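Local coordinates for tail spike protein gp49 (Pseudomonas phage LKA1, PDB 4RU4) that probably cleaves the O-specific polysaccharide of Pseudomonas as a trimeric tailspike lyase, degrading the host cell envelope during phage entry, at residues V119-I124 against P140-G145; V147-N152 against Y199-G204. All coordinates share one frame; numbering follows the deposited sequence.

In the fold
Contacts 1 and 2 lie side by side in the Ig-like domain that projects from the pectin lyase-like beta-helix, their centres about 8 Å apart. Both reach one sheet, in which strand 197-202 runs between strands 113-120 and 147-151. Contact 2 is the pairing of 147-151 with 197-202. Contact 1 packs residues 119-124 against the loop that leads into 147-151. K200 ties them together: its N is 2.8 Å from V119 O, and its NZ is 2.9 Å from N141 O. L121 CD1 also packs on F148 CB at 3.6 Å. Both contacts are away from the calcium site of G368 and D394.

Contact 1: residues V119-I124 against P140-G145; sequences VALPNI and PNLVAG
P140 meets both L121 and P122, just beyond A120. Its CA lies 4.1 Å from P122 CD, so the two proline rings adjoin. P140 CB is 4.4 Å from L121 CD2. N141 contributes mainly its backbone: its N is 4.0 Å from the same methyl, L121 CD2. N141 is the centre of an inverse gamma turn, with a weak bond from L142 N back to P140 O. The turn brings the backbone of N141 close to the leucine.

L142 follows, and its side chain crosses that of L121 at an angle. L142 CG sits 3.9 Å from L121 CD2, and L142 CD1 is 4.0 Å from L121 CD1. Both methyls of L121 therefore touch L142. In L121, CG is anti to the carbonyl carbon (chi1 -77°), which carries the branched end across to the loop. F136 and F148 also pack on both leucines, so the pair belongs to a larger apolar cluster. Contact across the two segments is apolar, and 159 Å² of surface is buried. This is apolar packing of the Ig-like domain of the tailspike, in which the P140-L142 turn packs on L121 and P122 and so joins the chain after A120 to the loop before strand 147-151.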
ATOM      1  N   VAL B 119     -17.903  14.662  29.598  1.00 15.67           N
ATOM      2  CA  VAL B 119     -18.017  15.115  30.974  1.00 13.76           C
ATOM      3  C   VAL B 119     -16.910  16.113  31.238  1.00 12.09           C
ATOM      4  O   VAL B 119     -15.728  15.808  31.026  1.00 12.42           O
ATOM      5  CB  VAL B 119     -17.894  13.917  31.958  1.00 12.39           C
ATOM      6  CG1 VAL B 119     -17.979  14.397  33.412  1.00 14.02           C
ATOM      7  CG2 VAL B 119     -18.989  12.882  31.670  1.00 11.29           C
ATOM      8  N   ALA B 120     -17.291  17.306  31.694  1.00 11.25           N
ATOM      9  CA  ALA B 120     -16.360  18.416  31.873  1.00 14.58           C
ATOM     10  C   ALA B 120     -15.198  18.017  32.769  1.00 14.01           C
ATOM     11  O   ALA B 120     -15.411  17.401  33.798  1.00 11.56           O
ATOM     12  CB  ALA B 120     -17.084  19.652  32.467  1.00 12.80           C
ATOM     13  N   LEU B 121     -13.984  18.374  32.353  1.00 15.07           N
ATOM     14  CA  LEU B 121     -12.766  18.217  33.155  1.00 16.58           C
ATOM     15  C   LEU B 121     -12.330  19.624  33.542  1.00 16.37           C
ATOM     16  O   LEU B 121     -12.810  20.587  32.949  1.00 15.25           O
ATOM     17  CB  LEU B 121     -11.661  17.551  32.312  1.00 14.04           C
ATOM     18  CG  LEU B 121     -11.773  16.035  32.094  1.00 13.67           C
ATOM     19  CD1 LEU B 121     -10.916  15.567  30.892  1.00 10.94           C
ATOM     20  CD2 LEU B 121     -11.363  15.297  33.373  1.00 12.66           C
ATOM     21  N   PRO B 122     -11.399  19.759  34.506  1.00 16.97           N
ATOM     22  CA  PRO B 122     -10.900  21.124  34.745  1.00 15.80           C
ATOM     23  C   PRO B 122     -10.210  21.724  33.501  1.00 17.79           C
ATOM     24  O   PRO B 122      -9.824  20.993  32.568  1.00 14.42           O
ATOM     25  CB  PRO B 122      -9.873  20.933  35.874  1.00 14.32           C
ATOM     26  CG  PRO B 122     -10.208  19.610  36.518  1.00 13.86           C
ATOM     27  CD  PRO B 122     -10.726  18.763  35.366  1.00 16.38           C
ATOM     28  N   ASN B 123     -10.070  23.051  33.497  1.00 16.16           N
ATOM     29  CA  ASN B 123      -9.353  23.760  32.442  1.00 16.55           C
ATOM     30  C   ASN B 123      -7.856  23.465  32.461  1.00 15.51           C
ATOM     31  O   ASN B 123      -7.325  22.928  33.437  1.00 15.44           O
ATOM     32  CB  ASN B 123      -9.600  25.274  32.553  1.00 15.66           C
ATOM     33  CG  ASN B 123     -11.059  25.642  32.296  1.00 19.89           C
ATOM     34  OD1 ASN B 123     -11.748  24.990  31.496  1.00 16.61           O
ATOM     35  ND2 ASN B 123     -11.548  26.672  32.992  1.00 17.60           N
ATOM     36  N   ILE B 124      -7.173  23.830  31.377  1.00 13.37           N
ATOM     37  CA  ILE B 124      -5.745  23.583  31.260  1.00 13.48           C
ATOM     38  C   ILE B 124      -4.966  24.872  30.957  1.00 16.40           C
ATOM     39  O   ILE B 124      -5.544  25.838  30.452  1.00 13.38           O
ATOM     40  CB  ILE B 124      -5.453  22.532  30.148  1.00 13.95           C
ATOM     41  CG1 ILE B 124      -5.891  23.048  28.768  1.00 10.74           C
ATOM     42  CG2 ILE B 124      -6.166  21.197  30.456  1.00 14.85           C
ATOM     43  CD1 ILE B 124      -5.346  22.168  27.582  1.00  7.91           C
ATOM     44  N   PRO B 140      -7.604  16.230  37.979  1.00 17.50           N
ATOM     45  CA  PRO B 140      -8.491  15.667  36.952  1.00 15.60           C
ATOM     46  C   PRO B 140      -8.883  14.226  37.227  1.00 14.94           C
ATOM     47  O   PRO B 140      -8.046  13.444  37.680  1.00 16.27           O
ATOM     48  CB  PRO B 140      -7.629  15.719  35.687  1.00 14.97           C
ATOM     49  CG  PRO B 140      -6.229  15.567  36.190  1.00 16.11           C
ATOM     50  CD  PRO B 140      -6.201  16.271  37.531  1.00 16.22           C
ATOM     51  N   ASN B 141     -10.133  13.871  36.930  1.00 12.73           N
ATOM     52  CA  ASN B 141     -10.575  12.494  37.119  1.00 12.99           C
ATOM     53  C   ASN B 141     -10.180  11.632  35.913  1.00 15.11           C
ATOM     54  O   ASN B 141     -11.037  11.221  35.116  1.00 14.30           O
ATOM     55  CB  ASN B 141     -12.087  12.421  37.372  1.00 16.92           C
ATOM     56  CG  ASN B 141     -12.547  11.012  37.693  1.00 17.88           C
ATOM     57  OD1 ASN B 141     -11.815  10.247  38.303  1.00 20.69           O
ATOM     58  ND2 ASN B 141     -13.746  10.646  37.235  1.00 18.63           N
ATOM     59  N   LEU B 142      -8.873  11.374  35.797  1.00 14.88           N
ATOM     60  CA  LEU B 142      -8.297  10.646  34.662  1.00 16.12           C
ATOM     61  C   LEU B 142      -7.281   9.606  35.140  1.00 15.36           C
ATOM     62  O   LEU B 142      -6.562   9.854  36.106  1.00 16.61           O
ATOM     63  CB  LEU B 142      -7.598  11.631  33.717  1.00 12.98           C
ATOM     64  CG  LEU B 142      -8.493  12.637  32.995  1.00  8.09           C
ATOM     65  CD1 LEU B 142      -7.642  13.661  32.270  1.00  8.02           C
ATOM     66  CD2 LEU B 142      -9.397  11.895  31.998  1.00  7.83           C
ATOM     67  N   VAL B 143      -7.245   8.450  34.478  1.00 12.85           N
ATOM     68  CA  VAL B 143      -6.168   7.469  34.648  1.00 14.01           C
ATOM     69  C   VAL B 143      -5.636   7.044  33.278  1.00 13.82           C
ATOM     70  O   VAL B 143      -6.244   7.362  32.238  1.00  9.79           O
ATOM     71  CB  VAL B 143      -6.620   6.191  35.420  1.00 14.74           C
ATOM     72  CG1 VAL B 143      -7.009   6.525  36.849  1.00 17.41           C
ATOM     73  CG2 VAL B 143      -7.767   5.469  34.694  1.00 15.57           C
ATOM     74  N   ALA B 144      -4.507   6.331  33.278  1.00 13.15           N
ATOM     75  CA  ALA B 144      -3.886   5.878  32.038  1.00 15.74           C
ATOM     76  C   ALA B 144      -4.904   5.138  31.170  1.00 13.16           C
ATOM     77  O   ALA B 144      -5.689   4.327  31.677  1.00 10.91           O
ATOM     78  CB  ALA B 144      -2.691   4.985  32.347  1.00 17.77           C
ATOM     79  N   GLY B 145      -4.913   5.436  29.874  1.00 10.64           N
ATOM     80  CA  GLY B 145      -5.825   4.777  28.953  1.00  8.94           C
ATOM     81  C   GLY B 145      -7.100   5.595  28.741  1.00 10.28           C
ATOM     82  O   GLY B 145      -7.853   5.343  27.800  1.00 10.05           O
TER

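Contact 2: residues V147-N152 against Y199-G204; sequences VFIIYN and YKVVSG
Antiparallel strand pairing in the Ig-like domain joins strand 147-151 to strand 197-202. F148 and K200 form a non-hydrogen-bonded pair, and I149 and Y199 form a hydrogen-bonded one. I149 N gives a bond of 2.8 Å to Y199 O, and Y199 N returns one of 3.0 Å to I149 O. The return bond is the more bent, with an N-H...O angle of 151°. Further along, V201 N reaches V147 O at 2.9 Å and is almost straight (176°). A water extends the ladder by accepting from V147 N and donating to V201 O.

I149, Y199 and V201 share one face of the pair. I149 CD1 lies 3.8 Å from V201 CG2, and V147 CG1 approaches that same methyl of V201 at 4.2 Å. Y151 CD2 meets Y199 CE2 at 4.2 Å, with the two rings set obliquely. L118 and F170 add to this apolar face.

F148 and K200 point to the other face. CG of F148 lies between the backbone N and the carbonyl carbon (chi1 64°), and the ring leads away from residues 199-204. The F148 side chain touches I198 and V173. The K200 chain is extended, and its NZ bonds to N141 O. Backbone bonds and one water thus satisfy the polar groups that meet along the strands, while one face is packed by aliphatic and aromatic contacts and the other carries a lysine to the neighbouring loop.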
ATOM      1  N   VAL B 147      -9.585   8.736  27.713  1.00  9.42           N
ATOM      2  CA  VAL B 147      -9.611   9.601  26.520  1.00  6.57           C
ATOM      3  C   VAL B 147     -10.330  10.896  26.815  1.00  9.46           C
ATOM      4  O   VAL B 147     -11.393  10.904  27.447  1.00 11.39           O
ATOM      5  CB  VAL B 147     -10.279   8.876  25.323  1.00  6.87           C
ATOM      6  CG1 VAL B 147     -10.460   9.811  24.111  1.00  6.66           C
ATOM      7  CG2 VAL B 147      -9.445   7.645  24.958  1.00  6.15           C
ATOM      8  N   PHE B 148      -9.729  12.004  26.403  1.00  7.99           N
ATOM      9  CA  PHE B 148     -10.394  13.289  26.541  1.00  9.69           C
ATOM     10  C   PHE B 148     -10.274  14.109  25.276  1.00 11.89           C
ATOM     11  O   PHE B 148      -9.406  13.845  24.435  1.00  8.76           O
ATOM     12  CB  PHE B 148      -9.909  14.060  27.783  1.00 11.67           C
ATOM     13  CG  PHE B 148      -8.436  14.465  27.755  1.00 11.44           C
ATOM     14  CD1 PHE B 148      -8.050  15.675  27.204  1.00  9.38           C
ATOM     15  CD2 PHE B 148      -7.464  13.666  28.361  1.00 12.65           C
ATOM     16  CE1 PHE B 148      -6.735  16.074  27.213  1.00 11.15           C
ATOM     17  CE2 PHE B 148      -6.134  14.047  28.364  1.00  9.25           C
ATOM     18  CZ  PHE B 148      -5.766  15.263  27.794  1.00 11.53           C
ATOM     19  N   ILE B 149     -11.167  15.085  25.154  1.00 10.05           N
ATOM     20  CA  ILE B 149     -11.192  16.001  24.030  1.00  7.57           C
ATOM     21  C   ILE B 149     -10.877  17.410  24.516  1.00  9.90           C
ATOM     22  O   ILE B 149     -11.506  17.921  25.455  1.00  8.55           O
ATOM     23  CB  ILE B 149     -12.599  16.059  23.401  1.00  6.58           C
ATOM     24  CG1 ILE B 149     -12.964  14.721  22.769  1.00  6.36           C
ATOM     25  CG2 ILE B 149     -12.657  17.183  22.329  1.00  6.50           C
ATOM     26  CD1 ILE B 149     -14.461  14.596  22.422  1.00  9.74           C
ATOM     27  N   ILE B 150      -9.878  18.027  23.896  1.00  8.48           N
ATOM     28  CA  ILE B 150      -9.680  19.462  24.037  1.00  9.43           C
ATOM     29  C   ILE B 150     -10.554  20.115  22.977  1.00 11.06           C
ATOM     30  O   ILE B 150     -10.480  19.730  21.805  1.00  7.88           O
ATOM     31  CB  ILE B 150      -8.213  19.807  23.762  1.00  9.06           C
ATOM     32  CG1 ILE B 150      -7.307  19.048  24.754  1.00 11.40           C
ATOM     33  CG2 ILE B 150      -7.992  21.340  23.767  1.00  7.91           C
ATOM     34  CD1 ILE B 150      -5.803  19.192  24.476  1.00  7.00           C
ATOM     35  N   TYR B 151     -11.387  21.085  23.370  1.00 12.12           N
ATOM     36  CA  TYR B 151     -12.333  21.702  22.433  1.00 10.33           C
ATOM     37  C   TYR B 151     -12.307  23.213  22.509  1.00  9.98           C
ATOM     38  O   TYR B 151     -12.389  23.785  23.594  1.00  7.90           O
ATOM     39  CB  TYR B 151     -13.749  21.218  22.743  1.00 12.90           C
ATOM     40  CG  TYR B 151     -14.859  21.930  21.998  1.00 12.36           C
ATOM     41  CD1 TYR B 151     -14.943  21.859  20.606  1.00  8.65           C
ATOM     42  CD2 TYR B 151     -15.853  22.625  22.691  1.00 10.57           C
ATOM     43  CE1 TYR B 151     -15.955  22.503  19.916  1.00  8.75           C
ATOM     44  CE2 TYR B 151     -16.893  23.263  22.008  1.00 12.47           C
ATOM     45  CZ  TYR B 151     -16.937  23.194  20.629  1.00 13.69           C
ATOM     46  OH  TYR B 151     -17.942  23.813  19.941  1.00 11.68           O
ATOM     47  N   ASN B 152     -12.212  23.850  21.351  1.00 10.53           N
ATOM     48  CA  ASN B 152     -12.303  25.305  21.261  1.00 11.55           C
ATOM     49  C   ASN B 152     -13.673  25.705  20.702  1.00 11.03           C
ATOM     50  O   ASN B 152     -13.943  25.490  19.524  1.00 12.24           O
ATOM     51  CB  ASN B 152     -11.184  25.831  20.367  1.00 11.65           C
ATOM     52  CG  ASN B 152     -11.118  27.355  20.359  1.00 11.95           C
ATOM     53  OD1 ASN B 152     -12.109  28.022  20.640  1.00  9.16           O
ATOM     54  ND2 ASN B 152      -9.946  27.906  20.039  1.00 11.34           N
ATOM     55  N   TYR B 199     -13.046  17.812  28.036  1.00 10.43           N
ATOM     56  CA  TYR B 199     -14.109  16.865  28.320  1.00  9.04           C
ATOM     57  C   TYR B 199     -13.566  15.466  28.268  1.00 10.16           C
ATOM     58  O   TYR B 199     -12.905  15.094  27.289  1.00 11.91           O
ATOM     59  CB  TYR B 199     -15.174  16.948  27.218  1.00  9.37           C
ATOM     60  CG  TYR B 199     -15.878  18.281  27.175  1.00 11.94           C
ATOM     61  CD1 TYR B 199     -16.951  18.542  28.028  1.00 11.72           C
ATOM     62  CD2 TYR B 199     -15.471  19.276  26.297  1.00 11.96           C
ATOM     63  CE1 TYR B 199     -17.606  19.751  28.000  1.00 14.92           C
ATOM     64  CE2 TYR B 199     -16.124  20.505  26.259  1.00 17.84           C
ATOM     65  CZ  TYR B 199     -17.191  20.732  27.118  1.00 15.77           C
ATOM     66  OH  TYR B 199     -17.850  21.935  27.086  1.00 16.80           O
ATOM     67  N   LYS B 200     -13.909  14.678  29.283  1.00 12.02           N
ATOM     68  CA  LYS B 200     -13.602  13.267  29.317  1.00 11.94           C
ATOM     69  C   LYS B 200     -14.624  12.537  28.460  1.00 12.28           C
ATOM     70  O   LYS B 200     -15.828  12.847  28.505  1.00 10.07           O
ATOM     71  CB  LYS B 200     -13.711  12.737  30.753  1.00 10.62           C
ATOM     72  CG  LYS B 200     -13.208  11.298  30.919  1.00 14.07           C
ATOM     73  CD  LYS B 200     -13.178  10.927  32.411  1.00 14.11           C
ATOM     74  CE  LYS B 200     -12.829   9.465  32.641  1.00 14.80           C
ATOM     75  NZ  LYS B 200     -12.823   9.145  34.120  1.00 17.96           N
ATOM     76  N   VAL B 201     -14.174  11.549  27.694  1.00 11.76           N
ATOM     77  CA  VAL B 201     -15.135  10.765  26.930  1.00  9.66           C
ATOM     78  C   VAL B 201     -15.499   9.530  27.734  1.00 10.93           C
ATOM     79  O   VAL B 201     -14.662   8.655  27.958  1.00 12.18           O
ATOM     80  CB  VAL B 201     -14.602  10.390  25.536  1.00  8.75           C
ATOM     81  CG1 VAL B 201     -15.652   9.613  24.768  1.00  8.01           C
ATOM     82  CG2 VAL B 201     -14.211  11.648  24.788  1.00  8.36           C
ATOM     83  N   VAL B 202     -16.752   9.477  28.186  1.00 11.03           N
ATOM     84  CA  VAL B 202     -17.197   8.430  29.095  1.00  7.43           C
ATOM     85  C   VAL B 202     -18.190   7.592  28.319  1.00  9.47           C
ATOM     86  O   VAL B 202     -19.224   8.096  27.855  1.00  9.52           O
ATOM     87  CB  VAL B 202     -17.851   9.050  30.365  1.00 13.83           C
ATOM     88  CG1 VAL B 202     -18.357   7.987  31.325  1.00 12.91           C
ATOM     89  CG2 VAL B 202     -16.844   9.936  31.076  1.00 17.47           C
ATOM     90  N   SER B 203     -17.858   6.319  28.136  1.00  9.06           N
ATOM     91  CA  SER B 203     -18.691   5.422  27.356  1.00  9.48           C
ATOM     92  C   SER B 203     -18.338   3.982  27.702  1.00 14.51           C
ATOM     93  O   SER B 203     -17.298   3.714  28.286  1.00 13.50           O
ATOM     94  CB  SER B 203     -18.433   5.655  25.863  1.00 12.95           C
ATOM     95  OG  SER B 203     -17.071   5.407  25.553  1.00 12.32           O
ATOM     96  N   GLY B 204     -19.211   3.058  27.326  1.00 16.46           N
ATOM     97  CA  GLY B 204     -18.958   1.652  27.543  1.00 19.65           C
ATOM     98  C   GLY B 204     -18.728   0.916  26.237  1.00 18.08           C
ATOM     99  O   GLY B 204     -18.224   1.484  25.255  1.00 18.68           O
TER
HETATM  100  O   HOH W   1     -12.084   7.863  28.980  1.00 12.52           O